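Local coordinates for protein extracellular invertase (Aspergillus kawachii, PDB 5XH8) that cleaves beta-fructofuranosides, probably sucrose, and has high transfructosylation activity, passing fructose to sugar acceptors to build fructooligosaccharides such as 1-kestose, at residues A[92-98]-A[115-121]; A[239-243]-A[288-292]; A[336-341]-A[419-423]; A[412-416]-A[557-561]; A[383-389]-A[525-531]. All coordinates share one frame; numbering follows the deposited sequence.

Contact 1: residues A[92-98]-A[115-121]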
# COMPACT_ATOMS: atom_id res chain seq x y z
N ASN A 92 -3.68 6.36 -4.58
CA ASN A 92 -2.32 6.02 -4.09
C ASN A 92 -1.57 7.22 -3.57
O ASN A 92 -0.64 7.06 -2.75
CB ASN A 92 -1.48 5.37 -5.17
CG ASN A 92 -2.12 4.12 -5.76
OD1 ASN A 92 -3.02 3.48 -5.17
ND2 ASN A 92 -1.62 3.73 -6.93
N ASP A 93 -1.93 8.41 -4.06
CA ASP A 93 -1.21 9.65 -3.74
C ASP A 93 -2.17 10.76 -3.27
O ASP A 93 -2.18 11.85 -3.82
CB ASP A 93 -0.38 10.12 -4.95
CG ASP A 93 -1.17 10.21 -6.25
OD1 ASP A 93 -2.41 10.08 -6.24
OD2 ASP A 93 -0.52 10.43 -7.29
N PRO A 94 -3.00 10.46 -2.24
CA PRO A 94 -4.00 11.46 -1.83
C PRO A 94 -3.37 12.74 -1.27
O PRO A 94 -3.98 13.79 -1.36
CB PRO A 94 -4.81 10.71 -0.74
CG PRO A 94 -3.81 9.71 -0.17
CD PRO A 94 -3.00 9.28 -1.37
N VAL A 95 -2.13 12.67 -0.75
CA VAL A 95 -1.52 13.82 -0.09
C VAL A 95 -0.53 14.53 -1.02
O VAL A 95 -0.55 15.75 -1.09
CB VAL A 95 -0.88 13.40 1.26
CG1 VAL A 95 -0.02 14.51 1.85
CG2 VAL A 95 -1.99 13.00 2.22
N ALA A 96 0.35 13.80 -1.71
CA ALA A 96 1.36 14.46 -2.53
C ALA A 96 1.90 13.57 -3.64
O ALA A 96 1.82 12.32 -3.55
CB ALA A 96 2.51 14.97 -1.65
N VAL A 97 2.43 14.23 -4.66
CA VAL A 97 3.19 13.60 -5.71
C VAL A 97 4.63 14.02 -5.51
O VAL A 97 4.95 15.22 -5.58
CB VAL A 97 2.73 14.05 -7.10
CG1 VAL A 97 3.72 13.60 -8.19
CG2 VAL A 97 1.34 13.53 -7.39
N PHE A 98 5.50 13.04 -5.26
CA PHE A 98 6.94 13.27 -5.14
C PHE A 98 7.63 12.88 -6.45
O PHE A 98 6.97 12.57 -7.46
CB PHE A 98 7.48 12.52 -3.91
CG PHE A 98 7.30 13.23 -2.57
CD1 PHE A 98 6.54 14.42 -2.42
CD2 PHE A 98 7.86 12.67 -1.43
CE1 PHE A 98 6.39 15.01 -1.16
CE2 PHE A 98 7.71 13.27 -0.17
CZ PHE A 98 6.99 14.44 -0.04
N TYR A 115 6.93 6.81 -9.87
CA TYR A 115 7.05 7.98 -8.99
C TYR A 115 6.63 7.68 -7.57
O TYR A 115 5.91 6.69 -7.30
CB TYR A 115 6.22 9.14 -9.54
CG TYR A 115 4.71 9.01 -9.36
CD1 TYR A 115 3.94 8.24 -10.22
CD2 TYR A 115 4.06 9.67 -8.32
CE1 TYR A 115 2.57 8.12 -10.05
CE2 TYR A 115 2.69 9.54 -8.13
CZ TYR A 115 1.94 8.77 -9.00
OH TYR A 115 0.58 8.67 -8.84
N THR A 116 7.06 8.55 -6.66
CA THR A 116 6.70 8.38 -5.26
C THR A 116 5.33 9.02 -5.00
O THR A 116 5.17 10.24 -5.07
CB THR A 116 7.74 8.94 -4.29
OG1 THR A 116 8.98 8.24 -4.48
CG2 THR A 116 7.28 8.72 -2.84
N SER A 117 4.38 8.15 -4.69
CA SER A 117 3.01 8.49 -4.33
C SER A 117 2.92 8.62 -2.79
O SER A 117 3.28 7.69 -2.08
CB SER A 117 2.06 7.43 -4.88
OG SER A 117 2.57 6.11 -4.73
N VAL A 118 2.50 9.79 -2.30
CA VAL A 118 2.53 10.12 -0.88
C VAL A 118 1.11 10.11 -0.25
O VAL A 118 0.17 10.76 -0.75
CB VAL A 118 3.23 11.45 -0.63
CG1 VAL A 118 3.19 11.88 0.84
CG2 VAL A 118 4.68 11.40 -1.13
N SER A 119 0.97 9.35 0.84
CA SER A 119 -0.29 9.19 1.56
C SER A 119 -0.32 9.77 2.99
O SER A 119 -1.41 9.90 3.57
CB SER A 119 -0.66 7.72 1.62
OG SER A 119 -0.80 7.19 0.33
N TYR A 120 0.84 10.11 3.55
CA TYR A 120 0.96 10.62 4.93
C TYR A 120 2.11 11.60 5.02
O TYR A 120 3.18 11.36 4.47
CB TYR A 120 1.21 9.50 5.95
CG TYR A 120 0.07 8.54 6.03
CD1 TYR A 120 -1.06 8.81 6.81
CD2 TYR A 120 0.08 7.37 5.27
CE1 TYR A 120 -2.15 7.95 6.81
CE2 TYR A 120 -1.02 6.51 5.26
CZ TYR A 120 -2.12 6.80 6.03
OH TYR A 120 -3.18 5.93 6.02
N LEU A 121 1.87 12.69 5.74
CA LEU A 121 2.87 13.71 6.06
C LEU A 121 2.76 13.99 7.58
O LEU A 121 1.72 13.74 8.17
CB LEU A 121 2.58 14.99 5.27
CG LEU A 121 2.91 15.00 3.77
CD1 LEU A 121 2.46 16.31 3.15
CD2 LEU A 121 4.41 14.82 3.54
O HOH W 1 -1.07 6.43 -8.52

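Contact 2: residues A[239-243]-A[288-292]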
# COMPACT_ATOMS: atom_id res chain seq x y z
N TRP A 239 36.39 17.51 0.41
CA TRP A 239 36.12 17.57 -1.03
C TRP A 239 34.68 17.23 -1.49
O TRP A 239 34.30 17.55 -2.61
CB TRP A 239 37.13 16.68 -1.78
CG TRP A 239 38.57 17.13 -1.54
CD1 TRP A 239 39.48 16.57 -0.67
CD2 TRP A 239 39.24 18.25 -2.15
NE1 TRP A 239 40.67 17.27 -0.72
CE2 TRP A 239 40.55 18.31 -1.62
CE3 TRP A 239 38.85 19.22 -3.10
CZ2 TRP A 239 41.48 19.28 -1.99
CZ3 TRP A 239 39.78 20.19 -3.48
CH2 TRP A 239 41.08 20.22 -2.92
N ALA A 240 33.92 16.54 -0.65
CA ALA A 240 32.61 16.01 -1.06
C ALA A 240 31.59 16.00 0.06
O ALA A 240 30.82 15.05 0.22
CB ALA A 240 32.80 14.62 -1.65
N GLY A 241 31.60 17.09 0.84
CA GLY A 241 30.63 17.31 1.89
C GLY A 241 30.59 16.15 2.84
O GLY A 241 31.64 15.63 3.22
N ARG A 242 29.37 15.75 3.22
CA ARG A 242 29.16 14.56 4.03
C ARG A 242 28.07 13.68 3.41
O ARG A 242 27.18 14.14 2.68
CB ARG A 242 28.78 14.93 5.47
CG ARG A 242 29.65 15.99 6.14
CD ARG A 242 29.41 16.01 7.65
NE ARG A 242 29.94 14.79 8.27
CZ ARG A 242 31.21 14.59 8.68
NH1 ARG A 242 32.13 15.53 8.57
NH2 ARG A 242 31.56 13.42 9.20
N TRP A 243 28.18 12.38 3.68
CA TRP A 243 27.13 11.43 3.36
C TRP A 243 25.88 11.74 4.20
O TRP A 243 24.77 11.48 3.76
CB TRP A 243 27.60 9.99 3.60
CG TRP A 243 28.84 9.57 2.83
CD1 TRP A 243 29.92 8.88 3.33
CD2 TRP A 243 29.13 9.78 1.43
NE1 TRP A 243 30.85 8.64 2.34
CE2 TRP A 243 30.40 9.19 1.17
CE3 TRP A 243 28.46 10.42 0.38
CZ2 TRP A 243 30.99 9.21 -0.10
CZ3 TRP A 243 29.05 10.45 -0.89
CH2 TRP A 243 30.30 9.84 -1.12
N ASP A 288 23.75 19.17 0.46
CA ASP A 288 24.91 18.95 -0.42
C ASP A 288 24.53 18.26 -1.73
O ASP A 288 23.85 17.24 -1.68
CB ASP A 288 25.96 18.09 0.27
CG ASP A 288 26.73 18.82 1.36
OD1 ASP A 288 26.72 20.08 1.39
OD2 ASP A 288 27.33 18.10 2.19
N MET A 289 24.99 18.79 -2.87
CA MET A 289 24.69 18.27 -4.21
C MET A 289 25.93 17.58 -4.76
O MET A 289 26.79 18.21 -5.42
CB MET A 289 24.23 19.38 -5.15
CG MET A 289 23.65 18.89 -6.48
SD MET A 289 22.39 17.61 -6.31
CE MET A 289 23.22 16.13 -6.91
N LEU A 290 26.02 16.29 -4.48
CA LEU A 290 27.24 15.50 -4.73
C LEU A 290 27.19 14.62 -5.98
O LEU A 290 26.11 14.23 -6.46
CB LEU A 290 27.53 14.63 -3.51
CG LEU A 290 27.58 15.27 -2.13
CD1 LEU A 290 27.85 14.22 -1.05
CD2 LEU A 290 28.64 16.35 -2.09
N TRP A 291 28.38 14.34 -6.52
CA TRP A 291 28.61 13.27 -7.50
C TRP A 291 29.62 12.29 -6.90
O TRP A 291 30.42 12.65 -6.02
CB TRP A 291 29.09 13.79 -8.86
CG TRP A 291 30.50 14.40 -8.85
CD1 TRP A 291 30.81 15.71 -8.75
CD2 TRP A 291 31.75 13.69 -8.94
NE1 TRP A 291 32.17 15.90 -8.78
CE2 TRP A 291 32.78 14.68 -8.90
CE3 TRP A 291 32.11 12.33 -9.07
CZ2 TRP A 291 34.17 14.35 -8.95
CZ3 TRP A 291 33.51 12.00 -9.12
CH2 TRP A 291 34.50 13.02 -9.06
N VAL A 292 29.55 11.03 -7.35
CA VAL A 292 30.38 9.95 -6.81
C VAL A 292 30.69 8.96 -7.91
O VAL A 292 29.77 8.53 -8.62
CB VAL A 292 29.70 9.16 -5.68
CG1 VAL A 292 30.69 8.22 -4.99
CG2 VAL A 292 29.10 10.10 -4.65

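Contact 3: residues A[336-341]-A[419-423]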
# COMPACT_ATOMS: atom_id res chain seq x y z
N SER A 336 23.13 18.91 -33.48
CA SER A 336 24.42 19.38 -33.02
C SER A 336 25.55 18.39 -33.27
O SER A 336 26.70 18.68 -32.97
CB SER A 336 24.34 19.67 -31.52
OG SER A 336 24.13 18.46 -30.82
N GLY A 337 25.21 17.20 -33.75
CA GLY A 337 26.15 16.13 -33.94
C GLY A 337 26.70 15.53 -32.66
O GLY A 337 27.76 14.94 -32.70
N ALA A 338 25.98 15.64 -31.54
CA ALA A 338 26.51 15.11 -30.27
C ALA A 338 26.47 13.58 -30.24
O ALA A 338 25.59 12.98 -30.84
CB ALA A 338 25.69 15.64 -29.09
N PRO A 339 27.39 12.94 -29.50
CA PRO A 339 27.21 11.53 -29.21
C PRO A 339 26.15 11.38 -28.09
O PRO A 339 25.54 12.38 -27.66
CB PRO A 339 28.59 11.11 -28.74
CG PRO A 339 29.09 12.32 -28.02
CD PRO A 339 28.54 13.50 -28.76
N ASP A 340 25.94 10.14 -27.64
CA ASP A 340 25.07 9.90 -26.46
C ASP A 340 25.58 10.74 -25.30
O ASP A 340 26.80 10.84 -25.07
CB ASP A 340 25.08 8.44 -26.03
CG ASP A 340 24.49 7.48 -27.05
OD1 ASP A 340 23.65 7.83 -27.90
OD2 ASP A 340 24.87 6.30 -26.94
N ARG A 341 24.67 11.37 -24.57
CA ARG A 341 25.04 12.25 -23.46
C ARG A 341 24.25 11.89 -22.23
O ARG A 341 23.26 11.18 -22.33
CB ARG A 341 24.78 13.71 -23.84
CG ARG A 341 25.78 14.23 -24.86
CD ARG A 341 25.49 15.66 -25.22
NE ARG A 341 24.33 15.79 -26.10
CZ ARG A 341 23.82 16.96 -26.50
NH1 ARG A 341 24.34 18.11 -26.06
NH2 ARG A 341 22.79 16.98 -27.32
N ALA A 419 25.71 22.24 -21.37
CA ALA A 419 25.39 21.48 -22.58
C ALA A 419 25.67 22.31 -23.83
O ALA A 419 25.40 23.53 -23.88
CB ALA A 419 23.94 21.04 -22.56
N ARG A 420 26.20 21.63 -24.86
CA ARG A 420 26.87 22.34 -25.96
C ARG A 420 25.98 23.35 -26.65
O ARG A 420 26.42 24.49 -26.89
CB ARG A 420 27.55 21.39 -26.95
CG ARG A 420 26.62 20.52 -27.79
CD ARG A 420 27.38 19.34 -28.40
NE ARG A 420 27.99 18.53 -27.34
CZ ARG A 420 28.83 17.51 -27.54
NH1 ARG A 420 29.15 17.10 -28.76
NH2 ARG A 420 29.33 16.88 -26.49
N GLU A 421 24.73 22.97 -26.93
CA GLU A 421 23.82 23.81 -27.68
C GLU A 421 23.35 25.03 -26.87
O GLU A 421 23.14 26.13 -27.42
CB GLU A 421 22.61 23.03 -28.15
CG GLU A 421 22.94 21.78 -28.95
CD GLU A 421 22.96 20.49 -28.14
OE1 GLU A 421 23.32 20.52 -26.94
OE2 GLU A 421 22.65 19.43 -28.71
N THR A 422 23.19 24.83 -25.56
CA THR A 422 22.88 25.92 -24.65
C THR A 422 24.05 26.89 -24.53
O THR A 422 23.83 28.11 -24.51
CB THR A 422 22.47 25.37 -23.26
OG1 THR A 422 21.20 24.74 -23.40
CG2 THR A 422 22.37 26.49 -22.23
N LYS A 423 25.28 26.39 -24.41
CA LYS A 423 26.43 27.27 -24.35
C LYS A 423 26.54 28.16 -25.62
O LYS A 423 26.77 29.38 -25.50
CB LYS A 423 27.73 26.49 -24.13
CG LYS A 423 28.93 27.40 -23.97
CD LYS A 423 30.20 26.64 -23.64
CE LYS A 423 31.33 27.61 -23.31
NZ LYS A 423 32.60 26.86 -23.31
O HOH W 2 28.71 18.32 -31.50

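Contact 4: residues A[412-416]-A[557-561]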
# COMPACT_ATOMS: atom_id res chain seq x y z
N GLN A 412 42.02 11.64 -13.42
CA GLN A 412 40.66 11.42 -13.89
C GLN A 412 39.68 12.03 -12.89
O GLN A 412 39.89 11.95 -11.68
CB GLN A 412 40.41 9.92 -14.00
CG GLN A 412 39.15 9.53 -14.75
CD GLN A 412 38.73 8.09 -14.47
OE1 GLN A 412 38.47 7.72 -13.33
NE2 GLN A 412 38.68 7.30 -15.51
N THR A 413 38.62 12.65 -13.41
CA THR A 413 37.58 13.25 -12.58
C THR A 413 36.29 13.38 -13.39
O THR A 413 36.24 13.03 -14.59
CB THR A 413 38.02 14.63 -12.05
OG1 THR A 413 37.14 15.06 -11.01
CG2 THR A 413 38.03 15.67 -13.14
N LEU A 414 35.24 13.88 -12.75
CA LEU A 414 33.98 14.12 -13.46
C LEU A 414 34.05 15.47 -14.18
O LEU A 414 34.29 16.51 -13.57
CB LEU A 414 32.77 14.09 -12.51
CG LEU A 414 31.42 14.29 -13.20
CD1 LEU A 414 31.06 13.08 -14.04
CD2 LEU A 414 30.32 14.61 -12.20
N GLY A 415 33.82 15.41 -15.48
CA GLY A 415 33.69 16.60 -16.32
C GLY A 415 32.28 17.16 -16.22
O GLY A 415 31.30 16.41 -16.38
N ILE A 416 32.19 18.46 -15.92
CA ILE A 416 30.94 19.21 -15.78
C ILE A 416 31.05 20.42 -16.70
O ILE A 416 31.89 21.28 -16.48
CB ILE A 416 30.72 19.69 -14.30
CG1 ILE A 416 30.81 18.52 -13.32
CG2 ILE A 416 29.39 20.43 -14.17
CD1 ILE A 416 30.87 18.90 -11.86
N GLY A 557 36.27 22.94 -16.67
CA GLY A 557 35.40 21.83 -17.05
C GLY A 557 35.12 20.80 -15.97
O GLY A 557 34.71 19.69 -16.30
N ARG A 558 35.34 21.17 -14.71
CA ARG A 558 35.17 20.25 -13.57
C ARG A 558 34.64 20.90 -12.29
O ARG A 558 34.66 20.28 -11.25
CB ARG A 558 36.51 19.55 -13.27
CG ARG A 558 37.62 20.45 -12.75
CD ARG A 558 38.98 19.78 -12.93
NE ARG A 558 40.03 20.40 -12.11
CZ ARG A 558 41.18 20.93 -12.55
NH1 ARG A 558 41.49 20.94 -13.85
NH2 ARG A 558 42.03 21.45 -11.67
N PHE A 559 34.16 22.13 -12.37
CA PHE A 559 33.74 22.86 -11.19
C PHE A 559 32.52 23.67 -11.54
O PHE A 559 32.48 24.28 -12.60
CB PHE A 559 34.84 23.80 -10.73
CG PHE A 559 34.46 24.66 -9.58
CD1 PHE A 559 33.86 25.90 -9.78
CD2 PHE A 559 34.70 24.23 -8.29
CE1 PHE A 559 33.51 26.69 -8.70
CE2 PHE A 559 34.35 25.02 -7.21
CZ PHE A 559 33.77 26.26 -7.42
N ALA A 560 31.54 23.67 -10.64
CA ALA A 560 30.37 24.55 -10.75
C ALA A 560 29.91 25.03 -9.39
O ALA A 560 29.81 24.25 -8.45
CB ALA A 560 29.22 23.86 -11.48
N LEU A 561 29.61 26.33 -9.31
CA LEU A 561 29.10 26.98 -8.11
C LEU A 561 28.04 28.02 -8.53
O LEU A 561 28.36 28.94 -9.30
CB LEU A 561 30.22 27.68 -7.37
CG LEU A 561 29.86 28.61 -6.19
CD1 LEU A 561 29.10 27.91 -5.11
CD2 LEU A 561 31.13 29.17 -5.58
O HOH W 3 34.38 17.40 -11.03
O HOH W 4 32.97 23.49 -15.29

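Contact 5: residues A[383-389]-A[525-531]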
# COMPACT_ATOMS: atom_id res chain seq x y z
N ASN A 383 49.49 15.46 -17.75
CA ASN A 383 50.73 16.21 -17.51
C ASN A 383 50.75 16.94 -16.17
O ASN A 383 51.35 18.00 -16.03
CB ASN A 383 50.99 17.21 -18.66
CG ASN A 383 50.99 16.56 -20.03
OD1 ASN A 383 51.34 15.39 -20.20
ND2 ASN A 383 50.61 17.32 -21.03
N VAL A 384 50.13 16.33 -15.17
CA VAL A 384 50.10 16.86 -13.82
C VAL A 384 51.35 16.34 -13.12
O VAL A 384 51.71 15.17 -13.27
CB VAL A 384 48.84 16.38 -13.06
CG1 VAL A 384 48.91 16.66 -11.55
CG2 VAL A 384 47.60 17.02 -13.68
N VAL A 385 51.97 17.20 -12.31
CA VAL A 385 53.18 16.87 -11.59
C VAL A 385 52.82 15.92 -10.46
O VAL A 385 51.91 16.18 -9.68
CB VAL A 385 53.88 18.12 -11.02
CG1 VAL A 385 55.05 17.75 -10.10
CG2 VAL A 385 54.35 19.02 -12.16
N ASP A 386 53.58 14.82 -10.40
CA ASP A 386 53.34 13.75 -9.45
C ASP A 386 53.87 14.14 -8.08
O ASP A 386 54.92 13.67 -7.66
CB ASP A 386 53.98 12.46 -9.97
CG ASP A 386 53.55 11.23 -9.19
OD1 ASP A 386 53.14 11.34 -8.02
OD2 ASP A 386 53.62 10.13 -9.76
N ASN A 387 53.13 14.99 -7.39
CA ASN A 387 53.49 15.44 -6.04
C ASN A 387 52.33 15.14 -5.08
O ASN A 387 51.39 14.43 -5.46
CB ASN A 387 53.88 16.94 -6.05
CG ASN A 387 52.80 17.84 -6.62
OD1 ASN A 387 51.62 17.49 -6.67
ND2 ASN A 387 53.21 19.03 -7.07
N ALA A 388 52.42 15.64 -3.85
CA ALA A 388 51.38 15.48 -2.84
C ALA A 388 49.99 15.96 -3.33
O ALA A 388 48.98 15.27 -3.13
CB ALA A 388 51.77 16.24 -1.58
N LEU A 389 49.97 17.12 -3.98
CA LEU A 389 48.73 17.72 -4.47
C LEU A 389 47.96 16.76 -5.36
O LEU A 389 46.75 16.58 -5.18
CB LEU A 389 49.00 19.02 -5.23
CG LEU A 389 49.64 20.17 -4.47
CD1 LEU A 389 49.92 21.30 -5.44
CD2 LEU A 389 48.78 20.66 -3.32
N ARG A 525 41.05 22.65 -6.66
CA ARG A 525 42.50 22.52 -6.68
C ARG A 525 43.00 22.78 -8.08
O ARG A 525 42.51 22.20 -9.05
CB ARG A 525 42.96 21.14 -6.24
CG ARG A 525 44.46 20.90 -6.47
CD ARG A 525 45.02 19.83 -5.57
NE ARG A 525 44.93 20.25 -4.18
CZ ARG A 525 45.07 19.45 -3.14
NH1 ARG A 525 45.36 18.15 -3.28
NH2 ARG A 525 44.94 19.95 -1.92
N LEU A 526 43.99 23.66 -8.16
CA LEU A 526 44.78 23.91 -9.37
C LEU A 526 46.09 23.15 -9.12
O LEU A 526 46.82 23.46 -8.17
CB LEU A 526 45.03 25.42 -9.52
CG LEU A 526 43.74 26.25 -9.70
CD1 LEU A 526 43.98 27.76 -9.70
CD2 LEU A 526 43.03 25.83 -10.99
N PHE A 527 46.33 22.12 -9.92
CA PHE A 527 47.48 21.24 -9.70
C PHE A 527 48.74 21.86 -10.31
O PHE A 527 48.68 22.84 -11.07
CB PHE A 527 47.26 19.88 -10.36
CG PHE A 527 46.07 19.13 -9.85
CD1 PHE A 527 46.17 18.34 -8.71
CD2 PHE A 527 44.85 19.19 -10.53
CE1 PHE A 527 45.07 17.63 -8.24
CE2 PHE A 527 43.75 18.49 -10.06
CZ PHE A 527 43.85 17.71 -8.92
N ASP A 528 49.90 21.28 -9.99
CA ASP A 528 51.14 21.63 -10.69
C ASP A 528 51.16 20.83 -11.98
O ASP A 528 50.90 19.63 -11.96
CB ASP A 528 52.36 21.36 -9.80
CG ASP A 528 52.38 22.27 -8.59
OD1 ASP A 528 52.19 23.48 -8.76
OD2 ASP A 528 52.58 21.78 -7.47
N VAL A 529 51.43 21.52 -13.08
CA VAL A 529 51.33 20.97 -14.42
C VAL A 529 52.66 21.21 -15.19
O VAL A 529 53.37 22.16 -14.89
CB VAL A 529 50.13 21.61 -15.14
CG1 VAL A 529 50.00 21.14 -16.58
CG2 VAL A 529 48.84 21.29 -14.38
N LEU A 530 52.95 20.35 -16.16
CA LEU A 530 54.19 20.40 -16.94
C LEU A 530 53.88 20.54 -18.44
O LEU A 530 53.23 19.68 -19.01
CB LEU A 530 54.98 19.12 -16.69
CG LEU A 530 56.47 19.17 -17.03
CD1 LEU A 530 57.24 19.79 -15.87
CD2 LEU A 530 56.99 17.77 -17.37
N ASN A 531 54.34 21.63 -19.05
CA ASN A 531 54.17 21.86 -20.49
C ASN A 531 55.39 22.56 -21.05
O ASN A 531 55.86 23.55 -20.47
CB ASN A 531 52.94 22.71 -20.77
CG ASN A 531 51.66 21.89 -20.82
OD1 ASN A 531 51.27 21.40 -21.87
ND2 ASN A 531 51.01 21.75 -19.67

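Contact 1: residues A[92-98]-A[115-121]
N92 enters with its CB beside the CB of S117, 4.1 Å away, while its amide turns from the hairpin and bonds through OD1 to Y120 OH of the second subunit, so this corner also belongs to the dimer contact. D93 follows with CB against the small side chain of S117. Its CG sits between the backbone N and the carbonyl carbon (chi1 52°), which carries OD2 to the edge of the Y115 ring; there Y115 OH donates a short bond to D93 OD2 (2.6 Å), arriving from well above the carboxylate plane. The other oxygen, OD1, forms a salt bridge with K150, so both oxygens are engaged. P94, which has no N-H to offer, rests CD 3.5 Å from S119 OG. Next comes a classic beta bulge: the amides of V95 and A96 both point at V118 O, with V95 N 3.0 Å from V118 O and A96 N coming in from above the carbonyl plane. The bulge lies at the start of the antiparallel hairpin of strands 96-103 and 112-118, part of a four-stranded sheet that forms one blade of the GH32 beta-propeller. V95 CG1 also packs against L121 CD1. A96 is small enough to let V118 CB approach its own CB, and A96 O receives V118 N. On the other face of the sheet V97 CG1 reaches the Y115 ring at CD2. F98 N bonds to T116 O at 2.8 Å, and its ring takes V118 CG2 over the centre of one face, 3.4 Å above the plane, in a CH-pi contact.

Contact 2: residues A[239-243]-A[288-292]
W243 and V292 approach from opposite directions, and it is the benzo end of the indole that meets the valine: V292 CG2 lies at the ring edge, near its plane, 3.7 Å from W243 CH2. L290 crosses the same indole at a slant, with CD1 placed 4.0 Å from W243 CZ3. A leucine suits this spot because its branched end lets CD1 meet both W243 and A240 O while CD2 packs on A240. CG is anti to the carbonyl carbon (chi1 -51°), and the two methyls straddle the backbone oxygen, L290 CD1 lying 3.3 Å from A240 O and CD2 almost as near. The broad, buried tryptophan is fixed from a second direction by an edge-to-face contact with W226. The two segments run nearly perpendicular, 99° apart end to end: 288-292 is a piece of strand 286-298, which pairs with strands 265-274 and 302-311 in an antiparallel sheet of the GH32 propeller, and 239-243 is a loop laid across it. D288 projects from the same side of the strand as L290 and V292. Its OD2 accepts R242 N at 3.3 Å, a fairly straight bond (160° at the hydrogen) that meets the oxygen nearly along its C-O axis. Just before R242, G241 brings its CA to 3.4 Å from D288 OD2, an approach made possible by the lack of a side chain, and its positive phi is one that glycine adopts readily. The R242 side chain leaves in the other direction, where NH2 binds N231 O. D288 itself follows H287, a ligand of the bound sodium ion, and its side chain lies about 5 Å from that ion.

Contact 3: residues A[336-341]-A[419-423]
R420 spreads one face of its guanidinium over A338 CB, which stands 3.6 Å above the plane and offset toward the rim. The same methyl lies over a face of the R341 guanidinium, so alanine, small and without a polar group of its own, serves as the apolar floor for two arginines at once. Segment 336-341 leads from helix 331-336 into propeller strand 341-348 and lies against the start of helix 420-426, which follows strand 408-418 and has A419 at its N-cap position, consistent with a linker between propeller and sandwich. The polar centre is a two-pronged, end-on salt bridge between R341 and E421. R341 NH1 meets E421 OE1 at 2.8 Å, almost perfectly straight and in the guanidinium plane, whereas R341 NH2 reaches the syn lone pair of E421 OE2 on a more bent path. The planes of the two groups are 36° apart, so the pair is twisted rather than coplanar. Glutamate gains this position by a bend at chi2 (96°), which swings its carboxylate across to the arginine. R420 and R341 come close because both reach the same acid, E375, which makes salt bridges through OE2 to R341 NH1 and through OE1 to R420 NH2. The aliphatic part of R420 is used as well, its CG lying 3.7 Å from R341 NH1. P339 CD touches R420 NH1, a nitrogen that also donates to a water. E421 OE2 carries a second bond, from S336 OG at 2.8 Å and from above the carboxylate plane, with P332 O a competing partner for that hydroxyl.

Contact 4: residues A[412-416]-A[557-561]
Two waters bridge carbonyl pairs here, while a single direct hydrogen bond joins the backbones of the two segments, from I416 N to G557 O at 2.8 Å. The paired carbonyl oxygens are all acceptors and could not bond to each other, so each water supplies the hydrogens for its pair. The direct bond is itself oblique, the donor standing 45° out of the carbonyl plane. G557 O also lies 3.3 Å from G415 CA, as a weaker CA-H...O contact, and it comes close to I416 O, an acceptor like itself. The positive phi of G557 is one that glycine takes readily. One water donates to L414 O and, at 2.9 Å, to R558 O; the other donates to I416 O and F559 O, so four acceptors are satisfied inside a buried contact. Few side-chain atoms meet closely. R558 CB meets T413 CG2 at 4.2 Å, then the chain runs extended to a guanidinium held by E538 and R525 O. I416 CG2 faces the short A560, 4.4 Å to its CB. R558 and F559 together face A555 in a classic beta bulge. Strand 408-418 pairs with 366-385 on the propeller side, where R374 touches both I416 and A560, and T413 and L414 pack on W291 of strand 286-298; strand 559-564 pairs with 550-555 in the sandwich sheet, joining the two domains.

Contact 5: residues A[383-389]-A[525-531]
L389 reaches across from the first turn of helix 388-391, and its CB already lies 4.1 Å from R525 CD. CG, turned away from the carbonyl carbon (chi1 -63°), splits the chain into two branches with different tasks. CD1 stops 3.4 Å from D528 OD2. CD2 packs over the centre of one flat face of the R525 guanidinium, 3.9 Å above it, while the N-H groups point to acceptors. The leucine's backbone does the polar work: R525 NH1 donates to L389 O at 2.8 Å, in the carbonyl plane and on a lone pair, and the same oxygen sits at the edge of the F527 ring. E392 pairs with R525 NH1 and E496 with NH2, which would offset the arginine's charge. N387, the N-cap of the helix, turns OD1 to A390 N, leaving ND2 for a weak bond to D528 OD2, whose carboxylate plane is nearly perpendicular to the amide. R469 pairs with the other oxygen of D528. Farther along, V385 N bonds to D528 O at 2.7 Å in an essentially straight line (178°), and L530 N bonds to N383 O at 2.8 Å. V384 and V529 lie between them as a single bridge, while V384 CG1 packs on F527 CB. This single bridge between the end of strand 366-385 and strand 528-531, followed by the N-capped helix 388-391, joins propeller and sandwich, the two-domain arrangement typical of GH32 enzymes.

Contacts 2, 4 and 5 form one connected body. W291 CG of contact 2 packs on L414 CD2 of contact 4 at 3.4 Å, W239 CZ2 lies 3.5 Å from R525 NH2 of contact 5, and R558 NH2 probably donates to R525 O at 2.8 Å between contacts 4 and 5. Contact 3 adjoins contact 4 in sequence, their centres about 17 Å apart. Contacts 3 to 5 interlace along the chain, and contacts 4 and 5 join propeller to sandwich. Sodium lies about 5 Å from the side chain of D288 and about 11 Å from that of A560. Contact 1 stands apart, its centre about 50 Å from that of contact 5, with the F98 side chain about 3 Å from a glycerol that probably comes from the crystallisation liquor.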